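Local coordinates for C protein alpha-antigen (Streptococcus agalactiae, PDB 1YWM), which may play a role in virulence and immunity as a cell-wall-anchored surface protein, represented here by its N-terminal domain, a beta sandwich followed by a three-helix bundle, at residues S19-S31 and H104-V116. Sequence-based numbering, arbitrary orientation.
Sequences STIPGSAATLNTS and HVKTDGQIDIVSV
Val114 and Val116, from strand 113-121, turn their side chains toward strand 26-28, so the apolar centre lies between strands of the two sheets of the fibronectin-like beta sandwich. Val114 carries most of it. Its CG1 stands anti to the backbone N (chi1 -180°), leaving CG2 as the branch that meets Ala26 CB at 3.9 Å, while the CD1 end of Ile21 crosses obliquely over both methyls. Further along, Leu28 sets CD1 against Val116 CG2 at 3.7 Å and CD2 near CG1. Ile96 of strand 88-97 and Leu61 of strand 59-61 also touch Ala26, extending the interior.

Outward, packing gives way to polar pairing around Asp112. Its OD2 takes two bonds from different sides: Ala25 N comes to the syn lone pair (2.8 Å from N to OD2, nearly straight at 168°), and His104 ND1 reaches the anti lone pair at 2.7 Å from OD2, which lies only 8° out of the imidazole plane. Ser24 OG sits 2.9 Å from Asp112 OD1 and also accepts from Ala26 N, forming an ST turn. The His104 ring in turn brings CE1 edge-on to Gly23 O.

At the outer edge, the type II turn 21-24 rests on the Lys106 chain, whose CG packs 3.6 Å from Gly23 O. A bend at chi3 carries NZ beside Ile21 CG2 and onto a water shared with Pro22 O and Asp108 OD1; two further waters join the turn to the backbone N atoms of Asp108 and Thr107.

Two firm bonds on OD2, with Ser24 OG close to OD1, probably restrict the rotation of the buried carboxylate, and the proton on ND1 probably favours its ionised form, tying the turn preceding strand 26-28 to the loop entering strand 113-121.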
loop_
_atom_site.group_PDB
_atom_site.type_symbol
_atom_site.label_atom_id
_atom_site.label_comp_id
_atom_site.label_asym_id
_atom_site.label_seq_id
_atom_site.Cartn_x
_atom_site.Cartn_y
_atom_site.Cartn_z
ATOM N N SER A 19 19.448 -9.551 3.007
ATOM C CA SER A 19 19.686 -8.647 4.173
ATOM C C SER A 19 20.578 -7.446 3.814
ATOM O O SER A 19 20.084 -6.317 3.715
ATOM C CB SER A 19 20.265 -9.424 5.360
ATOM O OG SER A 19 20.217 -8.636 6.539
ATOM N N THR A 20 21.881 -7.682 3.638
ATOM C CA THR A 20 22.783 -6.649 3.118
ATOM C C THR A 20 23.783 -7.207 2.098
ATOM O O THR A 20 24.592 -8.097 2.404
ATOM C CB THR A 20 23.480 -5.831 4.259
ATOM O OG1 THR A 20 24.281 -4.783 3.691
ATOM C CG2 THR A 20 24.487 -6.680 5.044
ATOM N N ILE A 21 23.694 -6.688 0.877
ATOM C CA ILE A 21 24.602 -7.067 -0.198
ATOM C C ILE A 21 26.043 -6.815 0.256
ATOM O O ILE A 21 26.356 -5.718 0.741
ATOM C CB ILE A 21 24.288 -6.265 -1.469
ATOM C CG1 ILE A 21 22.788 -6.348 -1.798
ATOM C CG2 ILE A 21 25.136 -6.755 -2.637
ATOM C CD1 ILE A 21 22.257 -5.125 -2.553
ATOM N N PRO A 22 26.900 -7.833 0.147
ATOM C CA PRO A 22 28.304 -7.705 0.568
ATOM C C PRO A 22 28.957 -6.469 -0.039
ATOM O O PRO A 22 28.915 -6.283 -1.270
ATOM C CB PRO A 22 28.966 -8.973 0.008
ATOM C CG PRO A 22 27.851 -9.975 -0.082
ATOM C CD PRO A 22 26.594 -9.183 -0.373
ATOM N N GLY A 23 29.510 -5.616 0.816
ATOM C CA GLY A 23 30.206 -4.426 0.358
ATOM C C GLY A 23 29.316 -3.212 0.127
ATOM O O GLY A 23 29.832 -2.121 -0.063
ATOM N N SER A 24 27.994 -3.389 0.146
ATOM C CA SER A 24 27.063 -2.265 -0.112
ATOM C C SER A 24 26.985 -1.278 1.034
ATOM O O SER A 24 27.009 -1.666 2.200
ATOM C CB SER A 24 25.628 -2.742 -0.434
ATOM O OG SER A 24 24.743 -1.627 -0.574
ATOM N N ALA A 25 26.838 0.002 0.695
ATOM C CA ALA A 25 26.721 1.035 1.715
ATOM C C ALA A 25 25.262 1.313 2.067
ATOM O O ALA A 25 24.955 2.254 2.817
ATOM C CB ALA A 25 27.408 2.309 1.221
ATOM N N ALA A 26 24.349 0.517 1.510
ATOM C CA ALA A 26 22.921 0.714 1.779
ATOM C C ALA A 26 22.277 -0.595 2.212
ATOM O O ALA A 26 22.699 -1.668 1.796
ATOM C CB ALA A 26 22.195 1.266 0.549
ATOM N N THR A 27 21.250 -0.498 3.042
ATOM C CA THR A 27 20.475 -1.680 3.371
ATOM C C THR A 27 18.982 -1.339 3.513
ATOM O O THR A 27 18.602 -0.266 3.977
ATOM C CB THR A 27 21.053 -2.395 4.628
ATOM O OG1 THR A 27 20.327 -3.611 4.861
ATOM C CG2 THR A 27 20.803 -1.590 5.878
ATOM N N LEU A 28 18.149 -2.283 3.109
ATOM C CA LEU A 28 16.705 -2.083 3.097
ATOM C C LEU A 28 16.205 -1.959 4.531
ATOM O O LEU A 28 16.577 -2.766 5.376
ATOM C CB LEU A 28 16.050 -3.281 2.410
ATOM C CG LEU A 28 14.825 -3.074 1.539
ATOM C CD1 LEU A 28 15.082 -2.015 0.494
ATOM C CD2 LEU A 28 14.422 -4.402 0.892
ATOM N N ASN A 29 15.406 -0.931 4.810
ATOM C CA ASN A 29 14.790 -0.755 6.128
ATOM C C ASN A 29 13.515 -1.619 6.311
ATOM O O ASN A 29 12.393 -1.157 6.076
ATOM C CB ASN A 29 14.485 0.725 6.369
ATOM C CG ASN A 29 14.126 1.026 7.825
ATOM O OD1 ASN A 29 13.959 0.118 8.643
ATOM N ND2 ASN A 29 13.998 2.305 8.143
ATOM N N THR A 30 13.696 -2.860 6.752
ATOM C CA THR A 30 12.583 -3.823 6.871
ATOM C C THR A 30 11.591 -3.526 8.016
ATOM O O THR A 30 10.544 -4.195 8.145
ATOM C CB THR A 30 13.123 -5.246 7.022
ATOM O OG1 THR A 30 14.108 -5.257 8.059
ATOM C CG2 THR A 30 13.889 -5.683 5.766
ATOM N N SER A 31 11.916 -2.526 8.829
ATOM C CA SER A 31 11.040 -2.066 9.903
ATOM C C SER A 31 9.819 -1.269 9.396
ATOM O O SER A 31 8.827 -1.096 10.117
ATOM C CB SER A 31 11.844 -1.242 10.901
ATOM O OG SER A 31 11.889 0.124 10.529
ATOM N N HIS A 104 29.533 4.555 -5.941
ATOM C CA HIS A 104 30.355 3.746 -5.068
ATOM C C HIS A 104 30.648 2.433 -5.765
ATOM O O HIS A 104 29.745 1.767 -6.252
ATOM C CB HIS A 104 29.573 3.489 -3.783
ATOM C CG HIS A 104 30.262 2.583 -2.816
ATOM N ND1 HIS A 104 29.576 1.655 -2.073
ATOM C CD2 HIS A 104 31.564 2.480 -2.445
ATOM C CE1 HIS A 104 30.423 0.996 -1.301
ATOM N NE2 HIS A 104 31.636 1.474 -1.514
ATOM N N VAL A 105 31.915 2.061 -5.819
ATOM C CA VAL A 105 32.299 0.719 -6.290
ATOM C C VAL A 105 32.652 -0.070 -5.056
ATOM O O VAL A 105 33.440 0.395 -4.202
ATOM C CB VAL A 105 33.501 0.748 -7.284
ATOM C CG1 VAL A 105 33.895 -0.669 -7.738
ATOM C CG2 VAL A 105 33.118 1.527 -8.500
ATOM N N LYS A 106 32.064 -1.261 -4.948
ATOM C CA LYS A 106 32.233 -2.084 -3.755
ATOM C C LYS A 106 33.569 -2.805 -3.783
ATOM O O LYS A 106 34.231 -2.858 -4.811
ATOM C CB LYS A 106 31.062 -3.107 -3.611
ATOM C CG LYS A 106 29.671 -2.423 -3.615
ATOM C CD LYS A 106 28.541 -3.470 -3.577
ATOM C CE LYS A 106 28.479 -4.217 -4.904
ATOM N NZ LYS A 106 27.221 -5.053 -4.973
ATOM N N THR A 107 33.931 -3.380 -2.644
ATOM C CA THR A 107 35.164 -4.165 -2.520
ATOM C C THR A 107 35.285 -5.163 -3.666
ATOM O O THR A 107 36.363 -5.330 -4.241
ATOM C CB THR A 107 35.166 -4.896 -1.171
ATOM O OG1 THR A 107 34.979 -3.945 -0.116
ATOM C CG2 THR A 107 36.547 -5.477 -0.892
ATOM N N ASP A 108 34.173 -5.797 -4.036
ATOM C CA ASP A 108 34.200 -6.839 -5.057
ATOM C C ASP A 108 34.327 -6.349 -6.508
ATOM O O ASP A 108 34.310 -7.167 -7.433
ATOM C CB ASP A 108 32.999 -7.807 -4.900
ATOM C CG ASP A 108 31.661 -7.155 -5.227
ATOM O OD1 ASP A 108 30.611 -7.834 -5.143
ATOM O OD2 ASP A 108 31.562 -5.971 -5.576
ATOM N N GLY A 109 34.469 -5.037 -6.725
ATOM C CA GLY A 109 34.660 -4.505 -8.070
ATOM C C GLY A 109 33.388 -4.232 -8.886
ATOM O O GLY A 109 33.436 -4.027 -10.111
ATOM N N GLN A 110 32.247 -4.264 -8.197
ATOM C CA GLN A 110 30.953 -3.990 -8.807
ATOM C C GLN A 110 30.347 -2.708 -8.238
ATOM O O GLN A 110 30.496 -2.426 -7.047
ATOM C CB GLN A 110 29.975 -5.148 -8.531
ATOM C CG GLN A 110 30.485 -6.508 -8.917
ATOM C CD GLN A 110 29.403 -7.539 -8.699
ATOM O OE1 GLN A 110 28.720 -7.875 -9.632
ATOM N NE2 GLN A 110 29.201 -7.974 -7.451
ATOM N N ILE A 111 29.643 -1.985 -9.107
ATOM C CA ILE A 111 28.953 -0.737 -8.760
ATOM C C ILE A 111 27.919 -1.071 -7.710
ATOM O O ILE A 111 27.230 -2.090 -7.836
ATOM C CB ILE A 111 28.273 -0.126 -10.006
ATOM C CG1 ILE A 111 29.302 0.223 -11.107
ATOM C CG2 ILE A 111 27.464 1.112 -9.639
ATOM C CD1 ILE A 111 30.079 1.466 -10.805
ATOM N N ASP A 112 27.845 -0.236 -6.672
ATOM C CA ASP A 112 26.894 -0.403 -5.584
ATOM C C ASP A 112 25.496 0.045 -5.999
ATOM O O ASP A 112 25.205 1.235 -6.037
ATOM C CB ASP A 112 27.366 0.431 -4.399
ATOM C CG ASP A 112 26.693 0.068 -3.116
ATOM O OD1 ASP A 112 25.698 -0.717 -3.130
ATOM O OD2 ASP A 112 27.095 0.557 -2.038
ATOM N N ILE A 113 24.633 -0.910 -6.354
ATOM C CA ILE A 113 23.224 -0.589 -6.528
ATOM C C ILE A 113 22.390 -1.579 -5.703
ATOM O O ILE A 113 22.800 -2.727 -5.480
ATOM C CB ILE A 113 22.792 -0.613 -8.021
ATOM C CG1 ILE A 113 22.844 -2.019 -8.638
ATOM C CG2 ILE A 113 23.601 0.415 -8.857
ATOM C CD1 ILE A 113 22.154 -2.077 -10.055
ATOM N N VAL A 114 21.230 -1.136 -5.229
ATOM C CA VAL A 114 20.391 -2.036 -4.425
ATOM C C VAL A 114 19.078 -2.169 -5.160
ATOM O O VAL A 114 18.354 -1.204 -5.275
ATOM C CB VAL A 114 20.161 -1.519 -3.009
ATOM C CG1 VAL A 114 19.260 -2.514 -2.190
ATOM C CG2 VAL A 114 21.511 -1.296 -2.281
ATOM N N SER A 115 18.817 -3.364 -5.686
ATOM C CA SER A 115 17.635 -3.628 -6.505
ATOM C C SER A 115 16.585 -4.301 -5.641
ATOM O O SER A 115 16.908 -5.238 -4.911
ATOM C CB SER A 115 18.002 -4.591 -7.636
ATOM O OG SER A 115 19.103 -4.086 -8.361
ATOM N N VAL A 116 15.348 -3.814 -5.724
ATOM C CA VAL A 116 14.236 -4.331 -4.930
ATOM C C VAL A 116 13.040 -4.627 -5.870
ATOM O O VAL A 116 12.648 -3.776 -6.663
ATOM C CB VAL A 116 13.774 -3.283 -3.842
ATOM C CG1 VAL A 116 12.970 -3.948 -2.781
ATOM C CG2 VAL A 116 15.001 -2.552 -3.173
HETATM O O HOH W 1 31.961 -6.166 -2.126
HETATM O O HOH W 2 28.353 -7.399 -3.607
HETATM O O HOH W 3 32.510 -2.310 -0.469
#